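Local coordinates for protein soluble lytic murein transglycosylase (Escherichia coli, PDB 1QSA) that cleaves the glycosidic bonds between N-acetylmuramic acid and N-acetylglucosamine in peptidoglycan as an exolytic transglycosylase, leaving a 1,6-anhydro bond in the muramic acid product, at residues R77-L82 with A93-K98; A104-Y109 with N137-L142; A452-F457 with Y470-A475; K464-S469 with I529-L534. One frame throughout, in Å; residues are numbered along the deposited sequence. Where two conformers were deposited one is given.

Interaction 1: residues R77-L82 with A93-K98; sequences RFVNEL and AFSPEK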
loop_
_atom_site.group_PDB
_atom_site.type_symbol
_atom_site.label_atom_id
_atom_site.label_comp_id
_atom_site.label_asym_id
_atom_site.label_seq_id
_atom_site.Cartn_x
_atom_site.Cartn_y
_atom_site.Cartn_z
ATOM N N ARG A 77 -14.731 19.855 4.228
ATOM C CA ARG A 77 -14.446 20.393 5.558
ATOM C C ARG A 77 -15.516 21.414 5.991
ATOM O O ARG A 77 -15.994 21.386 7.136
ATOM C CB ARG A 77 -13.064 21.041 5.581
ATOM C CG ARG A 77 -12.673 21.615 6.934
ATOM C CD ARG A 77 -11.245 22.157 6.907
ATOM N NE ARG A 77 -10.904 22.826 8.161
ATOM C CZ ARG A 77 -9.696 23.308 8.458
ATOM N NH1 ARG A 77 -8.696 23.208 7.587
ATOM N NH2 ARG A 77 -9.490 23.907 9.629
ATOM N N PHE A 78 -15.948 22.265 5.060
ATOM C CA PHE A 78 -16.956 23.261 5.406
ATOM C C PHE A 78 -18.333 22.618 5.565
ATOM O O PHE A 78 -19.166 23.098 6.338
ATOM C CB PHE A 78 -16.995 24.413 4.416
ATOM C CG PHE A 78 -17.698 25.620 4.958
ATOM C CD1 PHE A 78 -17.249 26.223 6.135
ATOM C CD2 PHE A 78 -18.819 26.139 4.313
ATOM C CE1 PHE A 78 -17.918 27.346 6.666
ATOM C CE2 PHE A 78 -19.489 27.255 4.837
ATOM C CZ PHE A 78 -19.030 27.851 6.013
ATOM N N VAL A 79 -18.587 21.538 4.826
ATOM C CA VAL A 79 -19.852 20.816 4.988
ATOM C C VAL A 79 -19.901 20.328 6.433
ATOM O O VAL A 79 -20.920 20.468 7.116
ATOM C CB VAL A 79 -19.950 19.623 4.016
ATOM C CG1 VAL A 79 -20.953 18.575 4.538
ATOM C CG2 VAL A 79 -20.419 20.110 2.659
ATOM N N ASN A 80 -18.778 19.811 6.922
ATOM C CA ASN A 80 -18.717 19.330 8.300
ATOM C C ASN A 80 -18.897 20.501 9.297
ATOM O O ASN A 80 -19.515 20.333 10.357
ATOM C CB ASN A 80 -17.419 18.546 8.542
ATOM C CG ASN A 80 -17.371 17.256 7.738
ATOM O OD1 ASN A 80 -18.405 16.727 7.357
ATOM N ND2 ASN A 80 -16.169 16.765 7.449
ATOM N N GLU A 81 -18.388 21.685 8.954
ATOM C CA GLU A 81 -18.544 22.861 9.822
ATOM C C GLU A 81 -20.013 23.280 9.883
ATOM O O GLU A 81 -20.539 23.562 10.961
ATOM C CB GLU A 81 -17.666 24.030 9.338
ATOM C CG GLU A 81 -17.968 25.412 9.975
ATOM C CD GLU A 81 -17.942 25.426 11.511
ATOM O OE1 GLU A 81 -17.304 24.549 12.140
ATOM O OE2 GLU A 81 -18.564 26.340 12.093
ATOM N N LEU A 82 -20.686 23.290 8.732
ATOM C CA LEU A 82 -22.101 23.654 8.698
ATOM C C LEU A 82 -22.905 22.625 9.498
ATOM O O LEU A 82 -23.861 22.980 10.182
ATOM C CB LEU A 82 -22.602 23.790 7.254
ATOM C CG LEU A 82 -21.996 24.997 6.521
ATOM C CD1 LEU A 82 -22.343 24.919 5.049
ATOM C CD2 LEU A 82 -22.490 26.312 7.120
ATOM N N ALA A 93 -27.365 24.212 0.751
ATOM C CA ALA A 93 -27.249 25.365 -0.131
ATOM C C ALA A 93 -25.788 25.489 -0.561
ATOM O O ALA A 93 -25.487 25.820 -1.707
ATOM C CB ALA A 93 -27.712 26.642 0.597
ATOM N N PHE A 94 -24.889 25.146 0.354
ATOM C CA PHE A 94 -23.454 25.218 0.096
ATOM C C PHE A 94 -22.969 24.019 -0.729
ATOM O O PHE A 94 -22.096 24.159 -1.604
ATOM C CB PHE A 94 -22.685 25.301 1.428
ATOM C CG PHE A 94 -21.190 25.184 1.266
ATOM C CD1 PHE A 94 -20.437 26.271 0.802
ATOM C CD2 PHE A 94 -20.543 23.972 1.517
ATOM C CE1 PHE A 94 -19.056 26.146 0.587
ATOM C CE2 PHE A 94 -19.162 23.836 1.306
ATOM C CZ PHE A 94 -18.420 24.925 0.839
ATOM N N SER A 95 -23.553 22.851 -0.458
ATOM C CA SER A 95 -23.194 21.609 -1.144
ATOM C C SER A 95 -24.466 20.884 -1.599
ATOM O O SER A 95 -24.878 19.895 -0.993
ATOM C CB SER A 95 -22.381 20.706 -0.195
ATOM O OG SER A 95 -22.013 19.483 -0.823
ATOM N N PRO A 96 -25.102 21.362 -2.688
ATOM C CA PRO A 96 -26.325 20.716 -3.180
ATOM C C PRO A 96 -26.106 19.277 -3.652
ATOM O O PRO A 96 -27.037 18.476 -3.633
ATOM C CB PRO A 96 -26.790 21.640 -4.314
ATOM C CG PRO A 96 -25.568 22.424 -4.688
ATOM C CD PRO A 96 -24.852 22.634 -3.386
ATOM N N GLU A 97 -24.879 18.968 -4.078
ATOM C CA GLU A 97 -24.517 17.625 -4.534
ATOM C C GLU A 97 -23.753 16.885 -3.435
ATOM O O GLU A 97 -23.130 17.503 -2.576
ATOM C CB GLU A 97 -23.631 17.679 -5.781
ATOM C CG GLU A 97 -24.194 18.471 -6.955
ATOM C CD GLU A 97 -25.637 18.130 -7.276
ATOM O OE1 GLU A 97 -26.000 16.931 -7.257
ATOM O OE2 GLU A 97 -26.413 19.077 -7.550
ATOM N N LYS A 98 -23.790 15.558 -3.494
ATOM C CA LYS A 98 -23.105 14.696 -2.527
ATOM C C LYS A 98 -21.615 15.082 -2.447
ATOM O O LYS A 98 -20.943 15.187 -3.476
ATOM C CB LYS A 98 -23.255 13.246 -3.002
ATOM C CG LYS A 98 -22.604 12.179 -2.153
ATOM C CD LYS A 98 -22.633 10.862 -2.928
ATOM C CE LYS A 98 -22.121 9.698 -2.105
ATOM N NZ LYS A 98 -22.125 8.415 -2.887
#
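S95, packed against V79 across the contact, gives its hydroxyl to the backbone two residues on, with OG 2.9 Å from E97 O and almost in line with that C=O bond. The anti placement of OG relative to the backbone N (chi1 180°) puts it by its acceptor; S95 CB itself lies 3.5 Å from V79 CG2. The bond ties down the turn at the point where S95 leaves helical geometry. Everything else that crosses the contact is apolar, and F94 is at its heart. F78 comes to that ring edge first: its CD2 stands over the centre of the F94 face, 3.6 Å above the plane. The result is a T-shaped pair with centroids 5.0 Å apart and planes at 77°. V79 CG2 lies at the edge of the F94 ring, near its plane, 4.0 Å from F94 CD2. L82 crosses F94 at about a right angle and sets CD1 3.7 Å from F94 CB, closer to the root of the side chain than to the ring. F78 and F94 both also touch V58 of helix 55-64, which brings a third helix to the aromatic pair. Consecutive helices packed through buried side chains make up the alpha-superhelix of this protein, and here the contact closes the helical hairpin of 69-84 and 88-94.

Interaction 2: residues A104-Y109 with N137-L142; sequences AQCNYY and NACDKL
The ring of Y109, a residue that meets L142 through its CB, carries Y108 CD2 over the centre of one face, 3.6 Å above the plane, while Y109 CE1 lies in the plane of the Y108 ring, at its edge. A further flat group, the N107 amide, has A138 CB obliquely off one side of its plane, 3.8 Å from N107 OD1. These residues belong to two helices of the alpha-superhelix, 102-114 and 138-148, which run in nearly the same direction: the short segments make an angle of 27° and their axes approach to 8.3 Å. K141 supplies the polar link. Its CG sits between the backbone N and the carbonyl carbon (chi1 59°), and a bend at the far end of the chain brings NZ back to N107 OD1 at 2.8 Å, nearly in line with the amide C=O. The same NZ bonds to A138 O at 2.9 Å, on a lone pair in the carbonyl plane. N107 ND2 is held by N80 of helix 69-84, so both ends of the amide are gripped and its rotation is fixed, and K141 also makes a cation-pi contact with Y110. A leucine in place of K141 would probably leave N107 OD1 and A138 O without this shared donor and Y110 without its cation. L142 sets CD2 3.8 Å from Y109 CB. Between the helices runs the covalent tie, a disulfide in which C106 SG and C139 SG are 2.0 Å apart and the CB-SG-SG-CB torsion is -92°.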
loop_
_atom_site.group_PDB
_atom_site.type_symbol
_atom_site.label_atom_id
_atom_site.label_comp_id
_atom_site.label_asym_id
_atom_site.label_seq_id
_atom_site.Cartn_x
_atom_site.Cartn_y
_atom_site.Cartn_z
ATOM N N ALA A 104 -18.374 13.947 5.343
ATOM C CA ALA A 104 -19.226 14.977 4.734
ATOM C C ALA A 104 -20.498 14.344 4.145
ATOM O O ALA A 104 -21.571 14.950 4.196
ATOM C CB ALA A 104 -18.461 15.751 3.647
ATOM N N GLN A 105 -20.394 13.128 3.604
ATOM C CA GLN A 105 -21.565 12.451 3.032
ATOM C C GLN A 105 -22.564 12.103 4.133
ATOM O O GLN A 105 -23.777 12.247 3.944
ATOM C CB GLN A 105 -21.139 11.204 2.263
ATOM C CG GLN A 105 -20.393 11.545 0.970
ATOM C CD GLN A 105 -19.689 10.345 0.366
ATOM O OE1 GLN A 105 -19.849 9.215 0.832
ATOM N NE2 GLN A 105 -18.920 10.584 -0.691
ATOM N N CYS A 106 -22.050 11.659 5.282
ATOM C CA CYS A 106 -22.899 11.337 6.432
ATOM C C CYS A 106 -23.699 12.589 6.802
ATOM O O CYS A 106 -24.902 12.535 7.042
ATOM C CB CYS A 106 -22.059 10.952 7.644
ATOM S SG CYS A 106 -21.064 9.430 7.492
ATOM N N ASN A 107 -23.021 13.728 6.831
ATOM C CA ASN A 107 -23.679 14.978 7.186
ATOM C C ASN A 107 -24.651 15.477 6.114
ATOM O O ASN A 107 -25.713 16.029 6.428
ATOM C CB ASN A 107 -22.628 16.035 7.536
ATOM C CG ASN A 107 -22.014 15.796 8.907
ATOM O OD1 ASN A 107 -22.722 15.455 9.861
ATOM N ND2 ASN A 107 -20.709 15.993 9.020
ATOM N N TYR A 108 -24.303 15.235 4.852
ATOM C CA TYR A 108 -25.137 15.625 3.716
ATOM C C TYR A 108 -26.480 14.893 3.792
ATOM O O TYR A 108 -27.547 15.509 3.645
ATOM C CB TYR A 108 -24.411 15.269 2.415
ATOM C CG TYR A 108 -25.213 15.463 1.144
ATOM C CD1 TYR A 108 -25.255 16.711 0.503
ATOM C CD2 TYR A 108 -25.897 14.395 0.550
ATOM C CE1 TYR A 108 -25.950 16.888 -0.701
ATOM C CE2 TYR A 108 -26.599 14.562 -0.659
ATOM C CZ TYR A 108 -26.614 15.810 -1.278
ATOM O OH TYR A 108 -27.265 15.958 -2.489
ATOM N N TYR A 109 -26.434 13.576 4.002
ATOM C CA TYR A 109 -27.678 12.816 4.100
ATOM C C TYR A 109 -28.481 13.126 5.349
ATOM O O TYR A 109 -29.706 13.136 5.296
ATOM C CB TYR A 109 -27.428 11.326 3.898
ATOM C CG TYR A 109 -27.062 11.074 2.462
ATOM C CD1 TYR A 109 -27.995 11.316 1.447
ATOM C CD2 TYR A 109 -25.781 10.669 2.102
ATOM C CE1 TYR A 109 -27.663 11.162 0.121
ATOM C CE2 TYR A 109 -25.432 10.516 0.755
ATOM C CZ TYR A 109 -26.385 10.762 -0.222
ATOM O OH TYR A 109 -26.074 10.598 -1.547
ATOM N N ASN A 137 -18.038 9.022 13.023
ATOM C CA ASN A 137 -18.973 9.217 14.131
ATOM C C ASN A 137 -20.170 10.032 13.631
ATOM O O ASN A 137 -21.287 9.855 14.115
ATOM C CB ASN A 137 -18.267 9.920 15.302
ATOM C CG ASN A 137 -19.192 10.180 16.484
ATOM O OD1 ASN A 137 -19.366 11.318 16.889
ATOM N ND2 ASN A 137 -19.782 9.125 17.041
ATOM N N ALA A 138 -19.939 10.877 12.621
ATOM C CA ALA A 138 -20.998 11.707 12.025
ATOM C C ALA A 138 -22.167 10.882 11.461
ATOM O O ALA A 138 -23.291 11.371 11.355
ATOM C CB ALA A 138 -20.413 12.597 10.921
ATOM N N CYS A 139 -21.889 9.647 11.044
ATOM C CA CYS A 139 -22.931 8.787 10.492
ATOM C C CYS A 139 -23.848 8.186 11.541
ATOM O O CYS A 139 -24.947 7.727 11.209
ATOM C CB CYS A 139 -22.319 7.660 9.633
ATOM S SG CYS A 139 -22.426 7.951 7.826
ATOM N N ASP A 140 -23.421 8.190 12.802
ATOM C CA ASP A 140 -24.250 7.594 13.852
ATOM C C ASP A 140 -25.652 8.199 13.934
ATOM O O ASP A 140 -26.652 7.461 13.960
ATOM C CB ASP A 140 -23.533 7.651 15.206
ATOM C CG ASP A 140 -22.290 6.755 15.246
ATOM O OD1 ASP A 140 -22.160 5.839 14.396
ATOM O OD2 ASP A 140 -21.447 6.958 16.140
ATOM N N LYS A 141 -25.739 9.525 13.910
ATOM C CA LYS A 141 -27.048 10.188 13.977
ATOM C C LYS A 141 -27.920 9.840 12.750
ATOM O O LYS A 141 -29.147 9.717 12.856
ATOM C CB LYS A 141 -26.872 11.707 14.127
ATOM C CG LYS A 141 -26.078 12.389 13.002
ATOM C CD LYS A 141 -25.887 13.886 13.324
ATOM C CE LYS A 141 -25.120 14.610 12.224
ATOM N NZ LYS A 141 -23.717 14.110 12.124
ATOM N N LEU A 142 -27.272 9.657 11.604
ATOM C CA LEU A 142 -27.960 9.309 10.363
ATOM C C LEU A 142 -28.499 7.877 10.424
ATOM O O LEU A 142 -29.647 7.635 10.065
ATOM C CB LEU A 142 -27.024 9.455 9.151
ATOM C CG LEU A 142 -27.602 8.990 7.803
ATOM C CD1 LEU A 142 -28.830 9.827 7.369
ATOM C CD2 LEU A 142 -26.502 9.043 6.739
#

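Interaction 3: residues A452-F457 with Y470-A475; sequences AYNDLF and YAMAIA
M472 CG lies over one face of the F457 ring, 3.5 Å above the plane and offset toward the rim. It is 3.8 Å from the ring centroid and 22° off the normal, which makes this a CH-pi contact. The sulfur follows at a slant: M472 SD is 5.0 Å from the same centroid, a Met-aromatic contact in which SD stands oblique to the ring. Two alanines from successive turns of helix 468-479 also meet the ring, both obliquely, A471 CB at 3.8 Å from F457 CD1 and A475 CB at 3.7 Å from F457 CZ. Beyond the ring, the bend at the last M472 torsion (chi3 81°) turns the methyl to the backbone of A452, with CE 3.4 Å from A452 O. An alanine in place of F457 would probably open a gap beside A471 and A475, between helix 454-461 and helix 468-479, and leave the M472 side chain without the aromatic face it lies on. Further out lie the residues around these groups. Y453 is the N-cap residue of helix 454-461, and its carbonyl accepts the F457 amide, N to O 3.0 Å, in the first turn. W481 touches both A452 and A475, and the A475 side chain is about 6 Å from that of E478, the predicted active-site residue at the end of the same helix. In this lysozyme-like domain F457 also reaches I527 of helix 523-540, while A473 and I474 of helix 468-479 lean on helix 582-601 and I474 on helix 545-554 as well, which places the helix amid its neighbours.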
loop_
_atom_site.group_PDB
_atom_site.type_symbol
_atom_site.label_atom_id
_atom_site.label_comp_id
_atom_site.label_asym_id
_atom_site.label_seq_id
_atom_site.Cartn_x
_atom_site.Cartn_y
_atom_site.Cartn_z
ATOM N N ALA A 452 18.729 10.230 -8.211
ATOM C CA ALA A 452 18.406 11.158 -7.132
ATOM C C ALA A 452 19.421 11.206 -5.986
ATOM O O ALA A 452 19.937 10.165 -5.555
ATOM C CB ALA A 452 17.038 10.823 -6.596
ATOM N N TYR A 453 19.738 12.421 -5.530
ATOM C CA TYR A 453 20.669 12.656 -4.430
ATOM C C TYR A 453 21.978 11.907 -4.688
ATOM O O TYR A 453 22.585 11.366 -3.771
ATOM C CB TYR A 453 20.024 12.187 -3.102
ATOM C CG TYR A 453 18.673 12.812 -2.845
ATOM C CD1 TYR A 453 18.580 14.092 -2.287
ATOM C CD2 TYR A 453 17.494 12.146 -3.189
ATOM C CE1 TYR A 453 17.344 14.698 -2.081
ATOM C CE2 TYR A 453 16.250 12.742 -2.989
ATOM C CZ TYR A 453 16.192 14.025 -2.432
ATOM O OH TYR A 453 14.981 14.638 -2.232
ATOM N N ASN A 454 22.421 11.920 -5.947
ATOM C CA ASN A 454 23.617 11.188 -6.344
ATOM C C ASN A 454 24.850 11.450 -5.480
ATOM O O ASN A 454 25.489 10.504 -4.996
ATOM C CB ASN A 454 23.914 11.430 -7.831
ATOM C CG ASN A 454 25.004 10.523 -8.357
ATOM O OD1 ASN A 454 24.813 9.315 -8.480
ATOM N ND2 ASN A 454 26.165 11.097 -8.648
ATOM N N ASP A 455 25.183 12.723 -5.285
ATOM C CA ASP A 455 26.343 13.100 -4.471
ATOM C C ASP A 455 26.241 12.595 -3.033
ATOM O O ASP A 455 27.223 12.097 -2.487
ATOM C CB ASP A 455 26.538 14.618 -4.462
ATOM C CG ASP A 455 26.926 15.169 -5.826
ATOM O OD1 ASP A 455 27.495 14.410 -6.641
ATOM O OD2 ASP A 455 26.652 16.365 -6.080
ATOM N N LEU A 456 25.055 12.682 -2.436
ATOM C CA LEU A 456 24.884 12.206 -1.068
ATOM C C LEU A 456 25.052 10.693 -0.980
ATOM O O LEU A 456 25.711 10.201 -0.068
ATOM C CB LEU A 456 23.530 12.623 -0.492
ATOM C CG LEU A 456 23.402 14.106 -0.112
ATOM C CD1 LEU A 456 21.950 14.447 0.200
ATOM C CD2 LEU A 456 24.303 14.397 1.087
ATOM N N PHE A 457 24.438 9.952 -1.900
ATOM C CA PHE A 457 24.586 8.494 -1.873
ATOM C C PHE A 457 26.033 8.073 -2.098
ATOM O O PHE A 457 26.512 7.152 -1.445
ATOM C CB PHE A 457 23.646 7.797 -2.867
ATOM C CG PHE A 457 22.230 7.664 -2.362
ATOM C CD1 PHE A 457 21.912 6.710 -1.384
ATOM C CD2 PHE A 457 21.228 8.494 -2.841
ATOM C CE1 PHE A 457 20.595 6.591 -0.889
ATOM C CE2 PHE A 457 19.924 8.388 -2.363
ATOM C CZ PHE A 457 19.606 7.432 -1.383
ATOM N N TYR A 470 22.924 0.082 -5.019
ATOM C CA TYR A 470 22.082 -0.708 -4.139
ATOM C C TYR A 470 21.340 0.172 -3.129
ATOM O O TYR A 470 20.136 -0.017 -2.914
ATOM C CB TYR A 470 22.915 -1.790 -3.448
ATOM C CG TYR A 470 22.117 -2.623 -2.488
ATOM C CD1 TYR A 470 20.935 -3.258 -2.900
ATOM C CD2 TYR A 470 22.504 -2.740 -1.150
ATOM C CE1 TYR A 470 20.150 -3.985 -1.993
ATOM C CE2 TYR A 470 21.734 -3.462 -0.241
ATOM C CZ TYR A 470 20.562 -4.078 -0.668
ATOM O OH TYR A 470 19.789 -4.764 0.249
ATOM N N ALA A 471 22.053 1.107 -2.494
ATOM C CA ALA A 471 21.418 2.034 -1.539
ATOM C C ALA A 471 20.328 2.839 -2.256
ATOM O O ALA A 471 19.235 3.058 -1.722
ATOM C CB ALA A 471 22.445 2.970 -0.936
ATOM N N MET A 472 20.614 3.245 -3.489
ATOM C CA MET A 472 19.650 3.982 -4.294
ATOM C C MET A 472 18.420 3.143 -4.642
ATOM O O MET A 472 17.301 3.655 -4.595
ATOM C CB MET A 472 20.325 4.552 -5.543
ATOM C CG MET A 472 21.304 5.656 -5.171
ATOM S SD MET A 472 22.277 6.298 -6.534
ATOM C CE MET A 472 21.112 7.460 -7.288
ATOM N N ALA A 473 18.619 1.860 -4.943
ATOM C CA ALA A 473 17.512 0.951 -5.255
ATOM C C ALA A 473 16.589 0.834 -4.041
ATOM O O ALA A 473 15.367 0.817 -4.185
ATOM C CB ALA A 473 18.042 -0.437 -5.630
ATOM N N ILE A 474 17.183 0.690 -2.859
ATOM C CA ILE A 474 16.407 0.571 -1.616
ATOM C C ILE A 474 15.568 1.838 -1.402
ATOM O O ILE A 474 14.362 1.767 -1.133
ATOM C CB ILE A 474 17.352 0.293 -0.403
ATOM C CG1 ILE A 474 17.906 -1.146 -0.484
ATOM C CG2 ILE A 474 16.624 0.541 0.945
ATOM C CD1 ILE A 474 16.931 -2.241 0.007
ATOM N N ALA A 475 16.195 3.004 -1.553
ATOM C CA ALA A 475 15.471 4.268 -1.383
ATOM C C ALA A 475 14.336 4.423 -2.404
ATOM O O ALA A 475 13.227 4.852 -2.064
ATOM C CB ALA A 475 16.440 5.438 -1.483
#

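Interaction 4: residues K464-S469 with I529-L534; sequences KEIPQS and IGTSYL. With SO4 (sulfate ion), chain L.
I466 makes the apolar part of the contact, pressing into helix 523-540 between T531 and L534. Its CD1 is 4.0 Å from L534 CD2 and 3.5 Å from T531 O, while the CG2 branch lies over the L534 carbonyl. Alongside, K464 crosses T531 at about a right angle and brings CE to 3.6 Å from T531 OG1. The polar bridging is done through water. One molecule accepts from K464 NZ at 2.7 Å, lies 2.8 Å from S532 OG in the conformer described, and gives a weak bond to T531 OG1. K464 NZ is held by Y460 O as well, T531 OG1 by I527 O and S532 OG by N528 O, so the water joins groups already anchored to helical carbonyls. In the lysozyme-like Slt-type domain, this contact fixes the lead-in to helix 468-479, which bears the predicted active-site residue E478, against helix 523-540. A side chain adds to the hold: Q535 OE1 accepts from E465 N and I466 N. The last kind is anion binding at a helix start: next to the N-cap residue P467, Q468 N donates to sulfate O1 at 2.7 Å with an N-H...O angle of 159°, the ion probably coming from the crystallisation liquor.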
loop_
_atom_site.group_PDB
_atom_site.type_symbol
_atom_site.label_atom_id
_atom_site.label_comp_id
_atom_site.label_asym_id
_atom_site.label_seq_id
_atom_site.Cartn_x
_atom_site.Cartn_y
_atom_site.Cartn_z
ATOM N N LYS A 464 31.607 2.365 2.841
ATOM C CA LYS A 464 30.838 1.166 3.182
ATOM C C LYS A 464 30.973 0.124 2.080
ATOM O O LYS A 464 31.501 0.420 1.016
ATOM C CB LYS A 464 29.365 1.538 3.373
ATOM C CG LYS A 464 29.150 2.579 4.461
ATOM C CD LYS A 464 27.677 2.884 4.635
ATOM C CE LYS A 464 27.421 3.788 5.840
ATOM N NZ LYS A 464 28.019 5.157 5.685
ATOM N N GLU A 465 30.544 -1.106 2.346
ATOM C CA GLU A 465 30.605 -2.152 1.334
ATOM C C GLU A 465 29.364 -2.189 0.436
ATOM O O GLU A 465 29.430 -2.659 -0.696
ATOM C CB GLU A 465 30.804 -3.512 2.002
ATOM C CG GLU A 465 32.036 -3.564 2.909
ATOM C CD GLU A 465 32.043 -4.786 3.795
ATOM O OE1 GLU A 465 31.236 -4.836 4.744
ATOM O OE2 GLU A 465 32.849 -5.714 3.534
ATOM N N ILE A 466 28.228 -1.711 0.941
ATOM C CA ILE A 466 27.016 -1.661 0.120
ATOM C C ILE A 466 27.271 -0.767 -1.095
ATOM O O ILE A 466 27.863 0.313 -0.968
ATOM C CB ILE A 466 25.774 -1.081 0.901
ATOM C CG1 ILE A 466 26.125 0.235 1.619
ATOM C CG2 ILE A 466 25.206 -2.141 1.859
ATOM C CD1 ILE A 466 24.882 1.010 2.093
ATOM N N PRO A 467 26.933 -1.248 -2.303
ATOM C CA PRO A 467 27.143 -0.432 -3.509
ATOM C C PRO A 467 26.236 0.809 -3.508
ATOM O O PRO A 467 25.125 0.779 -2.970
ATOM C CB PRO A 467 26.729 -1.379 -4.636
ATOM C CG PRO A 467 27.008 -2.733 -4.086
ATOM C CD PRO A 467 26.515 -2.614 -2.650
ATOM N N GLN A 468 26.705 1.899 -4.104
ATOM C CA GLN A 468 25.881 3.114 -4.196
ATOM C C GLN A 468 24.552 2.799 -4.903
ATOM O O GLN A 468 23.490 3.211 -4.445
ATOM C CB GLN A 468 26.610 4.211 -4.967
ATOM C CG GLN A 468 25.844 5.540 -4.954
ATOM C CD GLN A 468 26.446 6.566 -5.889
ATOM O OE1 GLN A 468 27.657 6.587 -6.099
ATOM N NE2 GLN A 468 25.604 7.424 -6.457
ATOM N N SER A 469 24.619 2.050 -6.002
ATOM C CA SER A 469 23.435 1.672 -6.773
ATOM C C SER A 469 22.416 0.925 -5.909
ATOM O O SER A 469 21.207 1.135 -6.033
ATOM C CB SER A 469 23.847 0.801 -7.972
ATOM O OG SER A 469 24.395 -0.444 -7.543
ATOM N N ILE A 529 21.725 7.746 8.180
ATOM C CA ILE A 529 21.237 6.691 9.063
ATOM C C ILE A 529 20.772 5.442 8.315
ATOM O O ILE A 529 21.029 4.310 8.748
ATOM C CB ILE A 529 20.124 7.239 9.986
ATOM C CG1 ILE A 529 20.722 8.333 10.875
ATOM C CG2 ILE A 529 19.516 6.113 10.857
ATOM C CD1 ILE A 529 19.718 9.092 11.733
ATOM N N GLY A 530 20.159 5.652 7.154
ATOM C CA GLY A 530 19.665 4.537 6.363
ATOM C C GLY A 530 20.778 3.716 5.749
ATOM O O GLY A 530 20.736 2.477 5.793
ATOM N N THR A 531 21.786 4.372 5.173
ATOM C CA THR A 531 22.919 3.619 4.600
ATOM C C THR A 531 23.667 2.866 5.708
ATOM O O THR A 531 24.213 1.794 5.484
ATOM C CB THR A 531 23.932 4.502 3.824
ATOM O OG1 THR A 531 24.458 5.537 4.672
ATOM C CG2 THR A 531 23.295 5.094 2.564
ATOM N N SER A 532 23.690 3.438 6.903
ATOM C CA SER A 532 24.327 2.786 8.043
ATOM C C SER A 532 23.583 1.490 8.413
ATOM O O SER A 532 24.201 0.430 8.498
ATOM C CB SER A 532 24.424 3.721 9.247
ATOM O OG SER A 532 25.435 4.690 9.024
ATOM N N TYR A 533 22.255 1.544 8.532
ATOM C CA TYR A 533 21.515 0.322 8.871
ATOM C C TYR A 533 21.614 -0.704 7.739
ATOM O O TYR A 533 21.804 -1.904 7.982
ATOM C CB TYR A 533 20.049 0.625 9.181
ATOM C CG TYR A 533 19.324 -0.590 9.743
ATOM C CD1 TYR A 533 19.691 -1.130 10.979
ATOM C CD2 TYR A 533 18.355 -1.256 8.991
ATOM C CE1 TYR A 533 19.114 -2.324 11.447
ATOM C CE2 TYR A 533 17.772 -2.452 9.456
ATOM C CZ TYR A 533 18.163 -2.975 10.673
ATOM O OH TYR A 533 17.650 -4.192 11.091
ATOM N N LEU A 534 21.522 -0.227 6.497
ATOM C CA LEU A 534 21.608 -1.118 5.336
ATOM C C LEU A 534 22.969 -1.816 5.308
ATOM O O LEU A 534 23.049 -3.027 5.082
ATOM C CB LEU A 534 21.367 -0.317 4.055
ATOM C CG LEU A 534 21.235 -1.128 2.752
ATOM C CD1 LEU A 534 20.069 -2.115 2.840
ATOM C CD2 LEU A 534 21.065 -0.175 1.576
HETATM S S SO4 L . 30.303 1.387 -5.477
HETATM O O1 SO4 L . 29.383 2.163 -4.629
HETATM O O2 SO4 L . 29.589 0.877 -6.659
HETATM O O3 SO4 L . 31.414 2.249 -5.920
HETATM O O4 SO4 L . 30.844 0.245 -4.715
HETATM O O HOH W 1 26.304 6.662 7.206
#

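From the N terminus, interaction 1 comes first and closes a short loop of ten residues, pinning helix 69-84 to the end of helix 88-94. Interaction 2 follows in series, closing an excursion of 27 residues between helix 102-114 and helix 138-148. The two touch, P96 O lying 2.8 Å from Y108 OH in a probable hydrogen bond, so the turn after helix 88-94 is joined to helix 102-114. Far along the chain, interactions 3 and 4 cross: 464-469 falls between 452-457 and 470-475, and its partner 529-534 lies beyond both. They share helix 468-479 and, within the Slt domain, tie it and its lead-in to helix 454-461 and to helix 523-540, their centres 9 Å apart.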